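Local coordinates for protein aldo-keto reductase family 1 member C1 (Caenorhabditis elegans, PDB 1QWK) that probably works as an NADPH-dependent aldose reductase with the TIM-barrel fold of the aldo-keto reductase family, at residues Ala49-Gln53 against Lys81-Glu86; Leu110-His114 against Phe138-Tyr142; Val134-Phe138 against Ala149-Ser153. All coordinates share one frame; numbering follows the deposited sequence.

Interaction 1: Ala49-Gln53 against Lys81-Glu86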
# COMPACT_ATOMS: atom_id res chain seq x y z
N ALA A 49 0.57 9.48 -0.24
CA ALA A 49 -0.75 9.92 0.21
C ALA A 49 -0.67 11.37 0.61
O ALA A 49 0.35 11.82 1.13
CB ALA A 49 -1.21 9.07 1.39
N SER A 50 -1.74 12.12 0.38
CA SER A 50 -1.74 13.53 0.74
C SER A 50 -1.44 13.71 2.23
O SER A 50 -0.73 14.65 2.61
CB SER A 50 -3.08 14.19 0.39
OG SER A 50 -4.13 13.67 1.19
N VAL A 51 -1.94 12.81 3.06
CA VAL A 51 -1.73 12.93 4.50
C VAL A 51 -0.29 12.73 4.98
O VAL A 51 0.07 13.16 6.08
CB VAL A 51 -2.66 11.95 5.28
CG1 VAL A 51 -2.12 10.53 5.20
CG2 VAL A 51 -2.82 12.41 6.72
N TYR A 52 0.55 12.09 4.16
CA TYR A 52 1.95 11.87 4.55
C TYR A 52 2.75 13.16 4.51
O TYR A 52 3.82 13.25 5.11
CB TYR A 52 2.64 10.86 3.62
CG TYR A 52 2.00 9.49 3.53
CD1 TYR A 52 1.16 9.01 4.53
CD2 TYR A 52 2.24 8.68 2.42
CE1 TYR A 52 0.57 7.75 4.43
CE2 TYR A 52 1.67 7.42 2.31
CZ TYR A 52 0.83 6.96 3.32
OH TYR A 52 0.22 5.74 3.17
N GLN A 53 2.25 14.14 3.78
CA GLN A 53 2.92 15.43 3.63
C GLN A 53 4.30 15.27 2.99
O GLN A 53 5.22 16.04 3.27
CB GLN A 53 3.08 16.11 5.00
CG GLN A 53 1.82 16.15 5.87
CD GLN A 53 0.61 16.70 5.14
OE1 GLN A 53 0.73 17.50 4.21
NE2 GLN A 53 -0.58 16.28 5.57
N LYS A 81 -3.28 9.00 -2.44
CA LYS A 81 -4.57 8.79 -1.81
C LYS A 81 -5.19 10.04 -1.21
O LYS A 81 -4.48 10.89 -0.65
CB LYS A 81 -4.43 7.74 -0.71
CG LYS A 81 -3.52 6.57 -1.06
CD LYS A 81 -3.48 5.55 0.08
CE LYS A 81 -2.30 4.60 -0.07
NZ LYS A 81 -1.00 5.31 0.15
N ALA A 82 -6.51 10.14 -1.30
CA ALA A 82 -7.23 11.28 -0.74
C ALA A 82 -7.50 11.02 0.73
O ALA A 82 -7.91 9.92 1.10
CB ALA A 82 -8.56 11.47 -1.49
N TRP A 83 -7.25 12.02 1.58
CA TRP A 83 -7.46 11.88 3.01
C TRP A 83 -8.94 12.11 3.36
O TRP A 83 -9.73 12.49 2.49
CB TRP A 83 -6.56 12.85 3.79
CG TRP A 83 -6.52 12.58 5.25
CD1 TRP A 83 -6.66 13.50 6.26
CD2 TRP A 83 -6.34 11.31 5.90
NE1 TRP A 83 -6.59 12.87 7.48
CE2 TRP A 83 -6.40 11.53 7.29
CE3 TRP A 83 -6.14 10.00 5.42
CZ2 TRP A 83 -6.26 10.49 8.22
CZ3 TRP A 83 -6.01 8.97 6.35
CH2 TRP A 83 -6.07 9.22 7.74
N THR A 84 -9.30 11.89 4.62
CA THR A 84 -10.69 12.01 5.06
C THR A 84 -11.46 13.29 4.74
O THR A 84 -12.65 13.24 4.45
CB THR A 84 -10.80 11.71 6.58
OG1 THR A 84 -9.93 12.59 7.31
CG2 THR A 84 -10.40 10.27 6.87
N HIS A 85 -10.79 14.44 4.80
CA HIS A 85 -11.46 15.70 4.51
C HIS A 85 -11.64 15.92 3.01
O HIS A 85 -12.49 16.70 2.58
CB HIS A 85 -10.67 16.87 5.12
CG HIS A 85 -9.30 17.05 4.55
ND1 HIS A 85 -8.36 16.04 4.55
CD2 HIS A 85 -8.71 18.12 3.96
CE1 HIS A 85 -7.25 16.48 3.99
NE2 HIS A 85 -7.43 17.74 3.62
N GLU A 86 -10.86 15.21 2.20
CA GLU A 86 -10.96 15.33 0.76
C GLU A 86 -12.05 14.42 0.20
O GLU A 86 -12.44 14.54 -0.96
CB GLU A 86 -9.59 15.02 0.13
CG GLU A 86 -8.49 15.92 0.71
CD GLU A 86 -7.10 15.60 0.19
OE1 GLU A 86 -6.66 14.43 0.29
OE2 GLU A 86 -6.43 16.53 -0.30
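Val51 turns CG2 anti to its own backbone N, which lays this methyl over the five-membered ring of Trp83. Ser50 holds OG between its N and carbonyl carbon (chi1 66°), and this aims the hydroxyl at Glu86. Val51 CG2 sits 3.7 Å from the centroid of the Trp83 pyrrole ring, only 8° off the normal, a clear CH-pi contact. The other face of the indole carries Thr84 OG1, toward the rim.

Glu86 OE1 is gripped twice. Ser50 OG donates to Glu86 OE1 at 2.8 Å, on the syn side and 34° out of the carboxylate plane. Trp83 N also donates to Glu86 OE1, at 2.8 Å, and OE1 receives it with its anti lone pair. The backbones are tied by Ser50 N to Lys81 O, a nearly straight bond of 3.2 Å.

The chain of Lys81 runs past Ala49 CB, then turns at its end. Lys81 NZ makes a weak bond of 3.3 Å to Tyr52 OH. Its stronger partner is Asp47, by a salt bridge, and Thr48 O also accepts from it. Ala49 CB lies over the centre of one face of the Tyr52 ring.

Tyr52 is the predicted proton donor and Lys81 the predicted residue that lowers its pKa. The Asp47–Lys81–Tyr52 arrangement is consistent with the aldo-keto reductase catalytic site, where the lysine assists the tyrosine in proton transfer.

Interaction 2: Leu110-His114 against Phe138-Tyr142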
# COMPACT_ATOMS: atom_id res chain seq x y z
N LEU A 110 -2.76 5.86 -10.21
CA LEU A 110 -3.81 5.30 -9.36
C LEU A 110 -4.14 6.27 -8.24
O LEU A 110 -3.25 6.81 -7.58
CB LEU A 110 -3.34 3.95 -8.77
CG LEU A 110 -4.28 3.24 -7.78
CD1 LEU A 110 -5.61 2.91 -8.45
CD2 LEU A 110 -3.61 1.96 -7.27
N TYR A 111 -5.44 6.52 -8.03
CA TYR A 111 -5.89 7.43 -6.98
C TYR A 111 -6.87 6.67 -6.09
O TYR A 111 -7.88 6.16 -6.57
CB TYR A 111 -6.58 8.65 -7.58
CG TYR A 111 -6.84 9.76 -6.60
CD1 TYR A 111 -5.82 10.22 -5.75
CD2 TYR A 111 -8.07 10.40 -6.55
CE1 TYR A 111 -6.03 11.29 -4.89
CE2 TYR A 111 -8.29 11.48 -5.69
CZ TYR A 111 -7.27 11.91 -4.87
OH TYR A 111 -7.48 13.00 -4.05
N LEU A 112 -6.57 6.61 -4.79
CA LEU A 112 -7.39 5.86 -3.84
C LEU A 112 -8.04 6.68 -2.74
O LEU A 112 -7.51 7.71 -2.34
CB LEU A 112 -6.53 4.79 -3.15
CG LEU A 112 -5.61 3.89 -3.98
CD1 LEU A 112 -4.79 3.03 -3.05
CD2 LEU A 112 -6.44 3.05 -4.93
N ALA A 113 -9.18 6.21 -2.25
CA ALA A 113 -9.81 6.85 -1.11
C ALA A 113 -9.00 6.19 0.01
O ALA A 113 -9.02 4.96 0.15
CB ALA A 113 -11.29 6.45 -1.01
N HIS A 114 -8.26 6.97 0.79
CA HIS A 114 -7.40 6.43 1.85
C HIS A 114 -8.19 5.69 2.92
O HIS A 114 -7.69 4.77 3.56
CB HIS A 114 -6.61 7.57 2.51
CG HIS A 114 -5.29 7.17 3.07
ND1 HIS A 114 -5.05 5.93 3.63
CD2 HIS A 114 -4.14 7.87 3.20
CE1 HIS A 114 -3.81 5.89 4.09
NE2 HIS A 114 -3.24 7.06 3.84
N PHE A 138 -14.85 9.72 -7.38
CA PHE A 138 -13.71 9.02 -7.96
C PHE A 138 -14.00 8.71 -9.43
O PHE A 138 -13.12 8.80 -10.28
CB PHE A 138 -13.40 7.75 -7.16
CG PHE A 138 -12.54 8.01 -5.95
CD1 PHE A 138 -11.15 7.99 -6.05
CD2 PHE A 138 -13.12 8.38 -4.74
CE1 PHE A 138 -10.35 8.36 -4.98
CE2 PHE A 138 -12.33 8.75 -3.66
CZ PHE A 138 -10.93 8.74 -3.77
N ASP A 139 -15.24 8.35 -9.70
CA ASP A 139 -15.67 8.05 -11.07
C ASP A 139 -15.42 9.31 -11.91
O ASP A 139 -14.91 9.22 -13.03
CB ASP A 139 -17.16 7.70 -11.08
CG ASP A 139 -17.72 7.54 -12.48
OD1 ASP A 139 -17.34 6.59 -13.18
OD2 ASP A 139 -18.56 8.38 -12.89
N ALA A 140 -15.77 10.47 -11.36
CA ALA A 140 -15.60 11.74 -12.05
C ALA A 140 -14.15 12.10 -12.35
O ALA A 140 -13.84 12.52 -13.47
CB ALA A 140 -16.25 12.86 -11.24
N VAL A 141 -13.25 11.96 -11.38
CA VAL A 141 -11.85 12.29 -11.61
C VAL A 141 -11.23 11.32 -12.61
O VAL A 141 -10.35 11.70 -13.39
CB VAL A 141 -11.03 12.33 -10.29
CG1 VAL A 141 -11.62 13.38 -9.36
CG2 VAL A 141 -11.03 10.96 -9.61
N TYR A 142 -11.69 10.08 -12.60
CA TYR A 142 -11.20 9.07 -13.53
C TYR A 142 -11.61 9.47 -14.95
O TYR A 142 -10.79 9.48 -15.87
CB TYR A 142 -11.81 7.70 -13.21
CG TYR A 142 -11.45 6.61 -14.20
CD1 TYR A 142 -10.16 6.07 -14.24
CD2 TYR A 142 -12.40 6.12 -15.10
CE1 TYR A 142 -9.83 5.07 -15.16
CE2 TYR A 142 -12.08 5.13 -16.02
CZ TYR A 142 -10.80 4.61 -16.05
OH TYR A 142 -10.49 3.61 -16.95
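Phe138 pushes its ring from helix 131-143 into a hollow on strand 110-113. The side chains of Tyr111 and Ala113 form the walls of this hollow, and the backbone between them forms its floor. The far end of the Phe138 ring does the touching. Phe138 CZ reaches Ala113 N at 3.4 Å, and Phe138 CE1 lies 3.6 Å from Leu112 C. The small CB of Ala113 meets Phe138 CZ at 3.6 Å, with CE2 of the same ring almost as near.

On the Tyr111 side the fit is ring against ring. Tyr111 CD2 approaches Phe138 CE1 at 3.4 Å. The two planes are inclined by 35° and their centroids are 5.4 Å apart, an oblique pairing. Tyr111 has CG anti to its N (chi1 -169°), which carries the ring out from the strand to the helix.

Val141, one turn further along the helix, adds a smaller bump. Val141 CG2 comes within 4.3 Å of Tyr111 CD2. The Tyr111 ring thus meets two successive knobs of the helix, Phe138 closely and Val141 more lightly. The segments run nearly antiparallel, at 168°, with axes 10.1 Å apart.

Helix 92-103 also packs here. Its Leu92 touches both Tyr111 and Phe138, while Leu96 touches Tyr111 and Val141. The side chain of Leu112 points the other way, to the sheet face where it packs on Lys81.

This is the helix-on-strand layer of a TIM barrel. No hydrogen bond crosses between the segments. Their attachment comes from dispersion and the burial of apolar surface, so the fit of shapes probably matters more here than any directional bond.

Interaction 3: Val134-Phe138 against Ala149-Ser153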
# COMPACT_ATOMS: atom_id res chain seq x y z
N VAL A 134 -19.03 9.02 -2.17
CA VAL A 134 -17.58 9.15 -2.25
C VAL A 134 -17.11 8.57 -3.57
O VAL A 134 -16.33 9.18 -4.31
CB VAL A 134 -16.87 8.39 -1.10
CG1 VAL A 134 -15.35 8.43 -1.29
CG2 VAL A 134 -17.24 9.01 0.24
N TRP A 135 -17.59 7.37 -3.90
CA TRP A 135 -17.17 6.75 -5.14
C TRP A 135 -17.56 7.55 -6.39
O TRP A 135 -16.83 7.55 -7.38
CB TRP A 135 -17.71 5.32 -5.25
CG TRP A 135 -17.05 4.59 -6.36
CD1 TRP A 135 -17.64 4.11 -7.50
CD2 TRP A 135 -15.65 4.32 -6.49
NE1 TRP A 135 -16.69 3.57 -8.33
CE2 TRP A 135 -15.46 3.69 -7.74
CE3 TRP A 135 -14.53 4.56 -5.68
CZ2 TRP A 135 -14.19 3.29 -8.19
CZ3 TRP A 135 -13.27 4.17 -6.13
CH2 TRP A 135 -13.12 3.54 -7.37
N ARG A 136 -18.71 8.22 -6.36
CA ARG A 136 -19.12 9.00 -7.53
C ARG A 136 -18.06 10.06 -7.85
O ARG A 136 -17.84 10.38 -9.02
CB ARG A 136 -20.48 9.66 -7.29
CG ARG A 136 -21.61 8.67 -7.00
CD ARG A 136 -22.97 9.35 -7.08
NE ARG A 136 -23.37 9.54 -8.47
CZ ARG A 136 -24.03 8.63 -9.19
NH1 ARG A 136 -24.38 7.47 -8.65
NH2 ARG A 136 -24.30 8.87 -10.46
N GLN A 137 -17.40 10.60 -6.83
CA GLN A 137 -16.36 11.60 -7.08
C GLN A 137 -15.13 10.96 -7.74
O GLN A 137 -14.46 11.59 -8.56
CB GLN A 137 -15.95 12.31 -5.79
CG GLN A 137 -17.05 13.13 -5.14
CD GLN A 137 -16.51 14.06 -4.07
OE1 GLN A 137 -15.87 15.07 -4.37
NE2 GLN A 137 -16.74 13.70 -2.81
N PHE A 138 -14.85 9.72 -7.38
CA PHE A 138 -13.71 9.02 -7.96
C PHE A 138 -14.00 8.71 -9.43
O PHE A 138 -13.12 8.80 -10.28
CB PHE A 138 -13.40 7.75 -7.16
CG PHE A 138 -12.54 8.01 -5.95
CD1 PHE A 138 -11.15 7.99 -6.05
CD2 PHE A 138 -13.12 8.38 -4.74
CE1 PHE A 138 -10.35 8.36 -4.98
CE2 PHE A 138 -12.33 8.75 -3.66
CZ PHE A 138 -10.93 8.74 -3.77
N ALA A 149 -6.44 5.18 -13.04
CA ALA A 149 -7.15 4.10 -12.36
C ALA A 149 -7.57 4.63 -11.00
O ALA A 149 -6.94 5.54 -10.46
CB ALA A 149 -6.24 2.87 -12.20
N VAL A 150 -8.64 4.07 -10.43
CA VAL A 150 -9.12 4.51 -9.14
C VAL A 150 -9.42 3.32 -8.23
O VAL A 150 -9.70 2.22 -8.70
CB VAL A 150 -10.39 5.39 -9.26
CG1 VAL A 150 -10.01 6.78 -9.77
CG2 VAL A 150 -11.39 4.75 -10.21
N GLY A 151 -9.36 3.55 -6.93
CA GLY A 151 -9.60 2.48 -5.99
C GLY A 151 -9.83 2.95 -4.57
O GLY A 151 -10.02 4.14 -4.31
N VAL A 152 -9.77 2.00 -3.64
CA VAL A 152 -10.02 2.29 -2.24
C VAL A 152 -9.00 1.64 -1.31
O VAL A 152 -8.27 0.72 -1.70
CB VAL A 152 -11.42 1.80 -1.86
CG1 VAL A 152 -12.46 2.40 -2.81
CG2 VAL A 152 -11.46 0.27 -1.94
N SER A 153 -8.97 2.11 -0.07
CA SER A 153 -8.07 1.56 0.93
C SER A 153 -8.80 1.49 2.26
O SER A 153 -9.51 2.42 2.64
CB SER A 153 -6.82 2.43 1.07
OG SER A 153 -5.87 1.81 1.94
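Trp135 presses the six-membered end of its indole on strand 150-153, with Val150 and Val152 as its side-chain partners. This is the tight part of the contact. Trp135 CH2 lies 3.5 Å from Val150 CG2, and CZ2 is close to the same methyl. Trp135 CZ3 meets Val152 CG1 at 3.8 Å. Between the two valines, Gly151 has no side chain, and its backbone comes up to the indole rim. Gly151 O is 3.7 Å from Trp135 CZ3, near the ring plane.

Trp135 places CG anti to its N (chi1 -168°). This extends the indole from the helix across to the strand. One face of the indole is covered toward its rim by Phe138 CB, a neighbour on the same helix. Trp135 NE1 donates to Thr169 O, so the polar edge of the ring has a partner outside the two segments. With an alanine at Trp135, a gap would probably open beside Val150 and Val152, and Thr169 O would lose its indole donor.

The Phe138 side is looser. Val150 CG1 lies at the edge of the Phe138 ring, 4.1 Å from Phe138 CD1, and packs nearer to the backbone, at 3.7 Å from Phe138 O. Phe138 CE1 is 4.3 Å from Gly151 O. The helix face turned from the strand is the solvent side: Arg136 is exposed and Gln137 partly so, and neither meets the strand.

The contact joins a strand of the barrel to the helix before it in the chain. No hydrogen bond links the two segments. The indole therefore serves two ends: its carbon rim packs on the valines, while its N-H satisfies a carbonyl of the loop beyond.

In the fold
The three interactions follow strands 77-82, 110-113 and 150-153, consecutive neighbours in the parallel sheet of the TIM barrel. Interaction 1 closes along the chain before the other two open. Interaction 3 begins on helix 131-143, where interaction 2 ends. These two lie about 4 Å apart, centre to centre. They share Phe138, so the helix packs on two adjacent strands at once. Centre to centre, interaction 1 is about 12 Å from interaction 2 and about 13 Å from interaction 3. Backbone bonds of Ala82 with Leu112 and His114 join interactions 1 and 2, and Tyr111 with Ala149 and Gly151 joins 2 and 3. The predicted catalytic and substrate-binding residues lie at or just beyond strand ends.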